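Local coordinates for protein probable acetyltransferase (Pseudomonas aeruginosa PAO1, PDB 2EUI) that probably transfers acyl groups, as expected of a GNAT-family acetyltransferase, although its substrate is unknown, at residues A[5-8]-A[9-12]; A[37-40]-A[41-45]. All blocks are in the same frame, centred on the assembly; numbering follows the deposited sequence.

Interaction 1. Residues A[5-8]-A[9-12]; sequences QATL and EHLD
Thr7 OG1 is gripped by two groups of Glu9 in an ST turn. Its hydroxyl donates to Glu9 OE2 at 3.2 Å, and Glu9 N reaches back to it in a weak bond. That bond, from an amide to a threonine hydroxyl two residues earlier, is what makes the ST turn, though a weak one. Residues 5-12 run from the end of strand 2-5, the first strand of the GNAT fold, into helix 11-24. The ST turn overlaps a beta turn, in which His10 N donates to Thr7 O at 3.0 Å. Thr7 OG1 sits between its own N and carbonyl carbon (chi1 64°), which brings it over the following residues, towards Glu9 N and the Glu9 carboxylate. The side chains of Thr7 and Glu9 run side by side, and the hydroxyl meets Glu9 OE2 from above the carboxylate plane. Ala6 and His10 pack on strand 48-53. On helix 11-24, Asp12 OD1 forms a salt bridge with Arg35 of helix 31-44. The imidazole receives the backbone of Thr7: Thr7 N donates to His10 ND1 at 3.0 Å, nearly straight, from well out of the ring plane.

Interaction 2. Residues A[37-40]-A[41-45]; sequences FLEK and RLRRK
Glu39 and Arg43 form a salt bridge one turn apart on helix 31-44. Arg43 presents NE and NH2 side-on, and both donate to the same oxygen, Glu39 OE2. The bonds from Arg43 NE and Arg43 NH2 to Glu39 OE2 are each 3.2 Å. The oxygen lies near the guanidinium plane, and the carboxylate plane is turned 72° from it. NH2 is received on the anti lone pair of Glu39 OE2, and NE on the same anti side, 25° out of the carboxylate plane. Glu39 OE1 has a second, weak and long ion pair with Lys36.

Arg41 is folded back at chi2 and chi3 over Phe37. Its CZ lies 4.3 Å from the centre of the Phe37 ring, an off-centre cation-pi contact, with NE over one face. The charge has its main partner in Glu46, which bonds Arg41 NH1. Phe70 of the second subunit adds another cation-pi contact.

Lys40 and Arg44 lie alongside each other, with Lys40 CD over one face of the Arg44 guanidinium. Two positive ends come close here, Lys40 NZ and Arg44 NH2 being 4.0 Å apart. A water accepts from Lys40 NZ at 3.0 Å and from Arg44 NH1 at 3.2 Å.

Along the backbone, Leu42 N donates to Leu38 O at 2.8 Å, Arg41 N to Phe37 O and Arg44 N to Lys40 O. Just past the helix, Lys45 has positive phi in a Schellman motif, and its N donates to Leu42 O.

Glu39 probably offsets the charge of Arg43, and Glu46 that of Arg41. The shared water probably eases the repulsion between Lys40 and Arg44.

Interaction 1 and interaction 2 have centres about 9 Å apart and touch directly. Leu42 CD1 packs 3.4 Å from Thr7 O, and Leu42 CD2 lies 3.5 Å from Ala6 O, so one leucine of helix 31-44 packs against the loop backbone. Leu8 CD2 lies 3.5 Å from Arg43 NH2. Leu11 CD2 rests on Glu39 CG, so the salt-bridged pair of 37-45 has apolar neighbours from 5-12 at both residues. The two contacts follow in series along the chain and join its first two helices. No bound cofactor or substrate marks an active site here. Of the two, interaction 2 also reaches the second subunit, through Phe37 and Arg41.

Interaction 1. Residues A[5-8]-A[9-12]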
loop_
_atom_site.group_PDB
_atom_site.type_symbol
_atom_site.label_atom_id
_atom_site.label_comp_id
_atom_site.label_asym_id
_atom_site.label_seq_id
_atom_site.Cartn_x
_atom_site.Cartn_y
_atom_site.Cartn_z
ATOM N N GLN A 5 1.984 16.989 12.235
ATOM C CA GLN A 5 2.469 16.258 11.077
ATOM C C GLN A 5 3.968 16.427 10.892
ATOM O O GLN A 5 4.491 17.537 10.846
ATOM C CB GLN A 5 1.748 16.682 9.807
ATOM C CG GLN A 5 2.255 15.970 8.564
ATOM C CD GLN A 5 1.162 15.758 7.530
ATOM O OE1 GLN A 5 0.062 16.278 7.665
ATOM N NE2 GLN A 5 1.464 14.993 6.491
ATOM N N ALA A 6 4.664 15.305 10.805
ATOM C CA ALA A 6 6.098 15.321 10.623
ATOM C C ALA A 6 6.472 15.929 9.278
ATOM O O ALA A 6 5.827 15.674 8.264
ATOM C CB ALA A 6 6.643 13.907 10.722
ATOM N N THR A 7 7.507 16.756 9.288
ATOM C CA THR A 7 8.024 17.358 8.069
ATOM C C THR A 7 9.520 17.112 8.152
ATOM O O THR A 7 10.000 16.525 9.135
ATOM C CB THR A 7 7.765 18.882 7.992
ATOM O OG1 THR A 7 8.470 19.548 9.042
ATOM C CG2 THR A 7 6.291 19.175 8.121
ATOM N N LEU A 8 10.258 17.560 7.142
ATOM C CA LEU A 8 11.705 17.372 7.124
ATOM C C LEU A 8 12.356 17.895 8.409
ATOM O O LEU A 8 13.369 17.365 8.848
ATOM C CB LEU A 8 12.306 18.066 5.896
ATOM C CG LEU A 8 13.544 17.381 5.306
ATOM C CD1 LEU A 8 13.202 15.947 4.952
ATOM C CD2 LEU A 8 14.024 18.117 4.070
ATOM N N GLU A 9 11.755 18.916 9.020
ATOM C CA GLU A 9 12.279 19.503 10.251
ATOM C C GLU A 9 12.423 18.491 11.368
ATOM O O GLU A 9 13.425 18.492 12.081
ATOM C CB GLU A 9 11.367 20.616 10.770
ATOM C CG GLU A 9 11.050 21.737 9.797
ATOM C CD GLU A 9 9.838 22.553 10.249
ATOM O OE1 GLU A 9 9.875 23.069 11.386
ATOM O OE2 GLU A 9 8.856 22.668 9.474
ATOM N N HIS A 10 11.417 17.635 11.533
ATOM C CA HIS A 10 11.428 16.647 12.609
ATOM C C HIS A 10 12.302 15.413 12.393
ATOM O O HIS A 10 12.454 14.601 13.306
ATOM C CB HIS A 10 10.002 16.190 12.889
ATOM C CG HIS A 10 9.019 17.312 12.977
ATOM N ND1 HIS A 10 8.555 17.982 11.865
ATOM C CD2 HIS A 10 8.440 17.909 14.046
ATOM C CE1 HIS A 10 7.734 18.944 12.245
ATOM N NE2 HIS A 10 7.647 18.922 13.563
ATOM N N LEU A 11 12.883 15.276 11.202
ATOM C CA LEU A 11 13.700 14.110 10.899
ATOM C C LEU A 11 14.637 13.684 12.028
ATOM O O LEU A 11 14.635 12.521 12.430
ATOM C CB LEU A 11 14.502 14.322 9.612
ATOM C CG LEU A 11 15.262 13.075 9.140
ATOM C CD1 LEU A 11 14.303 11.924 8.900
ATOM C CD2 LEU A 11 16.007 13.393 7.875
ATOM N N ASP A 12 15.429 14.614 12.551
ATOM C CA ASP A 12 16.345 14.268 13.631
ATOM C C ASP A 12 15.642 13.880 14.921
ATOM O O ASP A 12 16.171 13.093 15.711
ATOM C CB ASP A 12 17.319 15.414 13.913
ATOM C CG ASP A 12 18.363 15.578 12.820
ATOM O OD1 ASP A 12 18.921 14.554 12.359
ATOM O OD2 ASP A 12 18.631 16.735 12.426
#

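Interaction 2. Residues A[37-40]-A[41-45]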
loop_
_atom_site.group_PDB
_atom_site.type_symbol
_atom_site.label_atom_id
_atom_site.label_comp_id
_atom_site.label_asym_id
_atom_site.label_seq_id
_atom_site.Cartn_x
_atom_site.Cartn_y
_atom_site.Cartn_z
ATOM N N PHE A 37 15.761 6.388 4.874
ATOM C CA PHE A 37 14.432 5.935 4.457
ATOM C C PHE A 37 13.374 7.006 4.749
ATOM O O PHE A 37 12.574 7.361 3.875
ATOM C CB PHE A 37 14.060 4.636 5.193
ATOM C CG PHE A 37 12.693 4.115 4.850
ATOM C CD1 PHE A 37 12.457 3.484 3.639
ATOM C CD2 PHE A 37 11.629 4.295 5.728
ATOM C CE1 PHE A 37 11.175 3.037 3.298
ATOM C CE2 PHE A 37 10.349 3.856 5.402
ATOM C CZ PHE A 37 10.120 3.224 4.182
ATOM N N LEU A 38 13.381 7.507 5.983
ATOM C CA LEU A 38 12.448 8.537 6.424
ATOM C C LEU A 38 12.615 9.846 5.665
ATOM O O LEU A 38 11.665 10.607 5.502
ATOM C CB LEU A 38 12.634 8.818 7.910
ATOM C CG LEU A 38 12.271 7.718 8.900
ATOM C CD1 LEU A 38 12.562 8.219 10.309
ATOM C CD2 LEU A 38 10.814 7.340 8.730
ATOM N N GLU A 39 13.827 10.116 5.207
ATOM C CA GLU A 39 14.063 11.341 4.479
ATOM C C GLU A 39 13.299 11.266 3.163
ATOM O O GLU A 39 12.510 12.150 2.849
ATOM C CB GLU A 39 15.555 11.522 4.218
ATOM C CG GLU A 39 16.029 12.955 4.350
ATOM C CD GLU A 39 17.376 13.173 3.687
ATOM O OE1 GLU A 39 18.286 12.344 3.921
ATOM O OE2 GLU A 39 17.520 14.171 2.935
ATOM N N LYS A 40 13.521 10.201 2.401
ATOM C CA LYS A 40 12.840 10.034 1.127
ATOM C C LYS A 40 11.344 10.192 1.282
ATOM O O LYS A 40 10.699 10.827 0.453
ATOM C CB LYS A 40 13.136 8.666 0.534
ATOM C CG LYS A 40 14.558 8.496 0.097
ATOM C CD LYS A 40 14.700 7.219 -0.678
ATOM C CE LYS A 40 16.132 7.015 -1.123
ATOM N NZ LYS A 40 16.256 5.782 -1.938
ATOM N N ARG A 41 10.797 9.619 2.348
ATOM C CA ARG A 41 9.362 9.692 2.606
ATOM C C ARG A 41 8.919 11.096 2.975
ATOM O O ARG A 41 7.947 11.606 2.416
ATOM C CB ARG A 41 8.970 8.694 3.703
ATOM C CG ARG A 41 8.005 7.618 3.210
ATOM C CD ARG A 41 8.430 7.071 1.853
ATOM N NE ARG A 41 9.571 6.180 1.988
ATOM C CZ ARG A 41 10.434 5.902 1.017
ATOM N NH1 ARG A 41 10.312 6.448 -0.187
ATOM N NH2 ARG A 41 11.424 5.058 1.251
ATOM N N LEU A 42 9.624 11.718 3.918
ATOM C CA LEU A 42 9.301 13.082 4.313
ATOM C C LEU A 42 9.542 13.998 3.125
ATOM O O LEU A 42 8.646 14.704 2.678
ATOM C CB LEU A 42 10.173 13.542 5.489
ATOM C CG LEU A 42 9.821 13.023 6.886
ATOM C CD1 LEU A 42 10.874 13.452 7.891
ATOM C CD2 LEU A 42 8.462 13.558 7.277
ATOM N N ARG A 43 10.755 13.959 2.593
ATOM C CA ARG A 43 11.125 14.799 1.458
ATOM C C ARG A 43 10.232 14.647 0.212
ATOM O O ARG A 43 9.846 15.647 -0.398
ATOM C CB ARG A 43 12.595 14.550 1.096
ATOM C CG ARG A 43 13.190 15.530 0.101
ATOM C CD ARG A 43 14.657 15.222 -0.161
ATOM N NE ARG A 43 15.540 15.617 0.939
ATOM C CZ ARG A 43 15.933 16.868 1.169
ATOM N NH1 ARG A 43 15.520 17.846 0.375
ATOM N NH2 ARG A 43 16.744 17.140 2.182
ATOM N N ARG A 44 9.898 13.415 -0.166
ATOM C CA ARG A 44 9.058 13.198 -1.346
ATOM C C ARG A 44 7.577 13.278 -1.023
ATOM O O ARG A 44 6.741 13.239 -1.918
ATOM C CB ARG A 44 9.365 11.839 -1.987
ATOM C CG ARG A 44 10.801 11.691 -2.430
ATOM C CD ARG A 44 11.139 10.310 -2.976
ATOM N NE ARG A 44 12.593 10.143 -2.985
ATOM C CZ ARG A 44 13.243 9.104 -3.495
ATOM N NH1 ARG A 44 12.578 8.107 -4.061
ATOM N NH2 ARG A 44 14.564 9.058 -3.421
ATOM N N LYS A 45 7.258 13.390 0.261
ATOM C CA LYS A 45 5.869 13.464 0.700
ATOM C C LYS A 45 5.104 12.233 0.233
ATOM O O LYS A 45 4.011 12.335 -0.314
ATOM C CB LYS A 45 5.216 14.743 0.166
ATOM C CG LYS A 45 5.842 16.005 0.745
ATOM C CD LYS A 45 5.167 17.277 0.259
ATOM C CE LYS A 45 5.528 17.586 -1.188
ATOM N NZ LYS A 45 4.880 18.849 -1.650
HETATM O O HOH W 1 14.467 5.591 -4.380
#